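Local coordinates for protein cellulase (Rhodothermus marinus, PDB 3B7M) that probably hydrolyses internal beta-1,4-glucosidic bonds of cellulose, as an engineered endoglucanase of glycosyl hydrolase family 12 with a beta-jelly-roll fold, at residues W118-G123 with P162-T167; A31-V36 with I45-H50. All coordinates share one frame; numbering follows the deposited sequence. Where two conformers were deposited one is given.

Interaction 1 of 2, residues W118-G123 with P162-T167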
loop_
_atom_site.group_PDB
_atom_site.type_symbol
_atom_site.label_atom_id
_atom_site.label_comp_id
_atom_site.label_asym_id
_atom_site.label_seq_id
_atom_site.Cartn_x
_atom_site.Cartn_y
_atom_site.Cartn_z
ATOM N N TRP A 118 -2.352 -7.240 1.129
ATOM C CA TRP A 118 -3.763 -7.070 0.836
ATOM C C TRP A 118 -4.566 -7.548 2.035
ATOM O O TRP A 118 -4.436 -8.702 2.460
ATOM C CB TRP A 118 -4.159 -7.914 -0.386
ATOM C CG TRP A 118 -3.586 -7.468 -1.709
ATOM C CD1 TRP A 118 -2.356 -6.920 -1.936
ATOM C CD2 TRP A 118 -4.207 -7.606 -2.998
ATOM N NE1 TRP A 118 -2.184 -6.679 -3.282
ATOM C CE2 TRP A 118 -3.305 -7.093 -3.954
ATOM C CE3 TRP A 118 -5.452 -8.080 -3.430
ATOM C CZ2 TRP A 118 -3.602 -7.050 -5.318
ATOM C CZ3 TRP A 118 -5.744 -8.047 -4.790
ATOM C CH2 TRP A 118 -4.821 -7.529 -5.718
ATOM N N LEU A 119 -5.399 -6.659 2.558
ATOM C CA LEU A 119 -6.217 -6.941 3.730
ATOM C C LEU A 119 -7.666 -7.256 3.364
ATOM O O LEU A 119 -8.362 -7.974 4.100
ATOM C CB LEU A 119 -6.168 -5.749 4.697
ATOM C CG LEU A 119 -4.778 -5.406 5.260
ATOM C CD1 LEU A 119 -4.889 -4.240 6.228
ATOM C CD2 LEU A 119 -4.165 -6.616 5.960
ATOM N N ASN A 120 -8.117 -6.700 2.243
ATOM C CA ASN A 120 -9.503 -6.831 1.810
ATOM C C ASN A 120 -9.606 -6.495 0.336
ATOM O O ASN A 120 -8.690 -5.897 -0.238
ATOM C CB ASN A 120 -10.411 -5.897 2.638
ATOM C CG ASN A 120 -11.805 -6.489 2.916
ATOM O OD1 ASN A 120 -12.370 -6.293 3.993
ATOM N ND2 ASN A 120 -12.347 -7.202 1.959
ATOM N N LYS A 121 -10.724 -6.891 -0.269
ATOM C CA LYS A 121 -11.055 -6.555 -1.652
ATOM C C LYS A 121 -12.531 -6.824 -1.940
ATOM O O LYS A 121 -13.231 -7.452 -1.149
ATOM C CB LYS A 121 -10.198 -7.363 -2.643
ATOM C CG LYS A 121 -10.411 -8.891 -2.586
ATOM C CD LYS A 121 -9.392 -9.616 -3.450
ATOM C CE LYS A 121 -9.812 -11.059 -3.707
ATOM N NZ LYS A 121 -8.962 -11.695 -4.757
ATOM N N ASN A 122 -12.981 -6.351 -3.096
ATOM C CA ASN A 122 -14.292 -6.689 -3.627
ATOM C C ASN A 122 -14.208 -6.865 -5.144
ATOM O O ASN A 122 -13.448 -6.158 -5.830
ATOM C CB ASN A 122 -15.312 -5.605 -3.277
ATOM C CG ASN A 122 -16.741 -6.044 -3.536
ATOM O OD1 ASN A 122 -17.385 -5.595 -4.490
ATOM N ND2 ASN A 122 -17.237 -6.940 -2.701
ATOM N N GLY A 123 -15.004 -7.796 -5.669
ATOM C CA GLY A 123 -14.975 -8.100 -7.091
ATOM C C GLY A 123 -13.839 -9.038 -7.414
ATOM O O GLY A 123 -13.171 -9.572 -6.525
ATOM N N PRO A 162 -10.271 -11.986 4.973
ATOM C CA PRO A 162 -10.340 -10.525 4.846
ATOM C C PRO A 162 -10.613 -9.872 6.193
ATOM O O PRO A 162 -11.262 -10.470 7.069
ATOM C CB PRO A 162 -11.529 -10.291 3.892
ATOM C CG PRO A 162 -11.807 -11.621 3.244
ATOM C CD PRO A 162 -11.321 -12.671 4.195
ATOM N N THR A 163 -10.101 -8.662 6.371
ATOM C CA THR A 163 -10.277 -7.946 7.626
ATOM C C THR A 163 -10.403 -6.458 7.343
ATOM O O THR A 163 -10.219 -6.023 6.203
ATOM C CB THR A 163 -9.124 -8.244 8.632
ATOM O OG1 THR A 163 -9.462 -7.708 9.910
ATOM C CG2 THR A 163 -7.787 -7.645 8.170
ATOM N N THR A 164 -10.714 -5.683 8.374
ATOM C CA THR A 164 -10.874 -4.244 8.211
ATOM C C THR A 164 -9.987 -3.479 9.169
ATOM O O THR A 164 -10.025 -2.258 9.211
ATOM C CB THR A 164 -12.310 -3.807 8.476
ATOM O OG1 THR A 164 -12.668 -4.177 9.819
ATOM C CG2 THR A 164 -13.277 -4.448 7.494
ATOM N N SER A 165 -9.163 -4.189 9.930
ATOM C CA SER A 165 -8.443 -3.545 11.006
ATOM C C SER A 165 -7.198 -4.327 11.372
ATOM O O SER A 165 -7.263 -5.536 11.585
ATOM C CB SER A 165 -9.370 -3.418 12.216
ATOM O OG SER A 165 -8.697 -2.787 13.279
ATOM N N VAL A 166 -6.056 -3.650 11.414
ATOM C CA VAL A 166 -4.848 -4.259 11.984
ATOM C C VAL A 166 -4.274 -3.317 13.022
ATOM O O VAL A 166 -4.312 -2.090 12.841
ATOM C CB VAL A 166 -3.767 -4.606 10.920
ATOM C CG1 VAL A 166 -4.237 -5.727 10.011
ATOM C CG2 VAL A 166 -3.345 -3.363 10.115
ATOM N N THR A 167 -3.780 -3.878 14.126
ATOM C CA THR A 167 -3.138 -3.069 15.157
ATOM C C THR A 167 -1.772 -3.654 15.502
ATOM O O THR A 167 -1.640 -4.834 15.825
ATOM C CB THR A 167 -4.052 -2.824 16.420
ATOM O OG1 THR A 167 -3.268 -2.341 17.528
ATOM C CG2 THR A 167 -4.771 -4.086 16.834
#
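A classic beta bulge in strand 112-122, where L119 and N120 both face A94, presents the carbonyl of L119 to the loop 162-164 that leads into strand 165-170. The amide of T163 donates to L119 O at 2.9 Å in a fairly straight bond (N-H...O 162°), the donor tilted 22° from the carbonyl plane. The same oxygen receives a CA-H...O contact from P162 CA at 3.3 Å, a weaker partner beside the T163 donor. Further along, L119 and V166 reach toward each other tip to tip: with CG of L119 anti to its carbonyl carbon (chi1 -62°), both methyls meet V166, CD1 lying 4.1 Å from V166 CG1. The side chain of N120 crosses the proline ring of P162 at about a right angle. Its CB packs 3.6 Å from T163 O, and its CG lies 3.9 Å from P162 CB. With an alanine here the carboxamide is gone, and P162 CB and the T163 carbonyl would probably be left without the group that fills the space beside them. Around the contact, L119 also packs on Y96 of strand 91-101 and on W82 of strand 78-85, S165 and T164 lie against T83 and P86, and the backbone of W118 pairs with strand 152-159. The loop runs from the larger sheet, which also holds strand 112-122, to the edge strand of the smaller one.

Interaction 2 of 2, residues A31-V36 with I45-H50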
loop_
_atom_site.group_PDB
_atom_site.type_symbol
_atom_site.label_atom_id
_atom_site.label_comp_id
_atom_site.label_asym_id
_atom_site.label_seq_id
_atom_site.Cartn_x
_atom_site.Cartn_y
_atom_site.Cartn_z
ATOM N N ALA A 31 -12.584 10.668 -13.045
ATOM C CA ALA A 31 -12.605 11.607 -11.925
ATOM C C ALA A 31 -12.566 10.928 -10.560
ATOM O O ALA A 31 -13.104 9.837 -10.392
ATOM C CB ALA A 31 -13.838 12.490 -12.020
ATOM N N GLN A 32 -11.941 11.590 -9.589
ATOM C CA GLN A 32 -11.901 11.095 -8.207
ATOM C C GLN A 32 -11.675 12.215 -7.222
ATOM O O GLN A 32 -10.831 13.077 -7.471
ATOM C CB GLN A 32 -10.782 10.057 -8.059
ATOM C CG GLN A 32 -10.567 9.507 -6.647
ATOM C CD GLN A 32 -9.353 8.602 -6.589
ATOM O OE1 GLN A 32 -9.353 7.533 -7.183
ATOM N NE2 GLN A 32 -8.296 9.050 -5.914
ATOM N N CYS A 33 -12.409 12.190 -6.100
ATOM C CA CYS A 33 -12.165 13.095 -4.980
ATOM C C CYS A 33 -12.014 12.327 -3.666
ATOM O O CYS A 33 -12.680 11.327 -3.450
ATOM C CB CYS A 33 -13.305 14.104 -4.797
ATOM S SG CYS A 33 -13.741 15.073 -6.255
ATOM N N ILE A 34 -11.124 12.797 -2.802
ATOM C CA ILE A 34 -11.044 12.275 -1.441
ATOM C C ILE A 34 -11.187 13.444 -0.463
ATOM O O ILE A 34 -10.713 14.541 -0.735
ATOM C CB ILE A 34 -9.744 11.492 -1.167
ATOM C CG1 ILE A 34 -8.513 12.364 -1.450
ATOM C CG2 ILE A 34 -9.709 10.234 -2.011
ATOM C CD1 ILE A 34 -7.189 11.715 -1.054
ATOM N N GLU A 35 -11.875 13.200 0.640
ATOM C CA GLU A 35 -11.998 14.181 1.695
ATOM C C GLU A 35 -11.017 13.808 2.797
ATOM O O GLU A 35 -11.069 12.689 3.330
ATOM C CB GLU A 35 -13.418 14.199 2.229
ATOM C CG GLU A 35 -13.604 15.215 3.316
ATOM C CD GLU A 35 -14.976 15.153 3.899
ATOM O OE1 GLU A 35 -15.940 15.553 3.212
ATOM O OE2 GLU A 35 -15.083 14.697 5.047
ATOM N N VAL A 36 -10.115 14.736 3.109
ATOM C CA VAL A 36 -8.987 14.461 3.982
ATOM C C VAL A 36 -9.093 15.245 5.286
ATOM O O VAL A 36 -9.299 16.467 5.264
ATOM C CB VAL A 36 -7.630 14.837 3.296
ATOM C CG1 VAL A 36 -6.449 14.369 4.130
ATOM C CG2 VAL A 36 -7.539 14.242 1.889
ATOM N N ILE A 45 -13.140 8.366 0.272
ATOM C CA ILE A 45 -13.342 8.559 -1.151
ATOM C C ILE A 45 -14.795 9.011 -1.407
ATOM O O ILE A 45 -15.744 8.237 -1.245
ATOM C CB ILE A 45 -12.983 7.287 -1.956
ATOM C CG1 ILE A 45 -11.596 6.782 -1.517
ATOM C CG2 ILE A 45 -13.002 7.600 -3.464
ATOM C CD1 ILE A 45 -11.156 5.474 -2.143
ATOM N N THR A 46 -14.955 10.272 -1.791
ATOM C CA THR A 46 -16.284 10.851 -1.972
ATOM C C THR A 46 -16.742 10.736 -3.421
ATOM O O THR A 46 -17.941 10.820 -3.704
ATOM C CB THR A 46 -16.313 12.344 -1.570
ATOM O OG1 THR A 46 -15.284 13.023 -2.281
ATOM C CG2 THR A 46 -16.097 12.524 -0.070
ATOM N N ARG A 47 -15.782 10.560 -4.329
ATOM C CA ARG A 47 -16.048 10.452 -5.754
ATOM C C ARG A 47 -15.049 9.515 -6.426
ATOM O O ARG A 47 -13.850 9.616 -6.201
ATOM C CB ARG A 47 -15.989 11.836 -6.402
ATOM C CG ARG A 47 -16.335 11.861 -7.877
ATOM C CD ARG A 47 -17.291 13.014 -8.177
ATOM N NE ARG A 47 -16.649 14.297 -8.477
ATOM C CZ ARG A 47 -16.822 15.429 -7.782
ATOM N NH1 ARG A 47 -17.598 15.464 -6.695
ATOM N NH2 ARG A 47 -16.204 16.540 -8.171
ATOM N N ALA A 48 -15.546 8.606 -7.253
ATOM C CA ALA A 48 -14.682 7.709 -7.997
ATOM C C ALA A 48 -15.461 7.163 -9.178
ATOM O O ALA A 48 -16.378 6.359 -9.012
ATOM C CB ALA A 48 -14.171 6.574 -7.109
ATOM N N GLU A 49 -15.094 7.595 -10.373
ATOM C CA GLU A 49 -15.857 7.218 -11.552
ATOM C C GLU A 49 -15.088 6.239 -12.448
ATOM O O GLU A 49 -15.397 6.090 -13.626
ATOM C CB GLU A 49 -16.307 8.481 -12.302
ATOM C CG GLU A 49 -17.026 9.462 -11.370
ATOM C CD GLU A 49 -17.692 10.625 -12.082
ATOM O OE1 GLU A 49 -17.704 10.633 -13.333
ATOM O OE2 GLU A 49 -18.212 11.541 -11.384
ATOM N N HIS A 50 -14.110 5.548 -11.861
ATOM C CA HIS A 50 -13.222 4.671 -12.611
ATOM C C HIS A 50 -13.947 3.465 -13.176
ATOM O O HIS A 50 -14.876 2.941 -12.560
ATOM C CB HIS A 50 -12.056 4.200 -11.736
ATOM C CG HIS A 50 -11.369 5.312 -11.015
ATOM N ND1 HIS A 50 -10.800 6.378 -11.673
ATOM C CD2 HIS A 50 -11.171 5.533 -9.693
ATOM C CE1 HIS A 50 -10.264 7.201 -10.789
ATOM N NE2 HIS A 50 -10.483 6.717 -9.580
HETATM O O HOH W 1 -14.755 10.924 -14.868
#
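The guanidinium of R47 carries the sulfur of C33 over the centre of one face, SG standing 3.4 Å above the plane, while the imidazole of H50 has A31 O over one face and the carboxamide of Q32 at its edge. That edge contact is a hydrogen bond from H50 NE2 to Q32 OE1, 2.8 Å long and bent little (164°); the oxygen lies close to the ring plane, yet the amide stands nearly upright to it, 83° apart. Q32 gets there because CG is anti to the backbone N (chi1 177°) and the chain runs on extended. T30 binds the other ring nitrogen, ND1, and N23 takes Q32 NE2, so the H50 ring and the Q32 amide are each held from two ends. The backbones belong to the beta hairpin of strands 32-37 and 43-48, nearly exactly antiparallel, with a classic bulge where T46 and R47 both face C33. C33 O accepts from T46 N at 3.0 Å and, weakly, from R47 N; C33 N returns a bond to R47 O at 3.0 Å. Beyond the strand ends, E49 N reaches A31 O at 3.0 Å. I34 and I45 meet on the face shared with Q32, CG2 of I34 4.0 Å from CG1 of I45, and I45 leans on F197 and L199 of strand 189-199. Toward strand 2-5, C33 forms a disulfide with C6, and T46 OG1 bonds to E4.

Interactions 1 and 2 lie 20 Å apart between centres and do not touch, their nearest atoms being about 11 Å from each other. They are in series along the chain, the hairpin contact closing before the segment 118-123 begins. Both reach the same six-stranded antiparallel sheet: interaction 2 pairs two neighbouring strands near the margin formed by strand 2-5, whereas interaction 1 reaches its opposite margin, strand 165-170. Strands 207-215 and 78-85 separate them within that sheet. Each also touches the larger sheet, through strand 189-199 for interaction 2 and strand 112-122 for interaction 1, as expected in the two-sheet jelly roll of family 12.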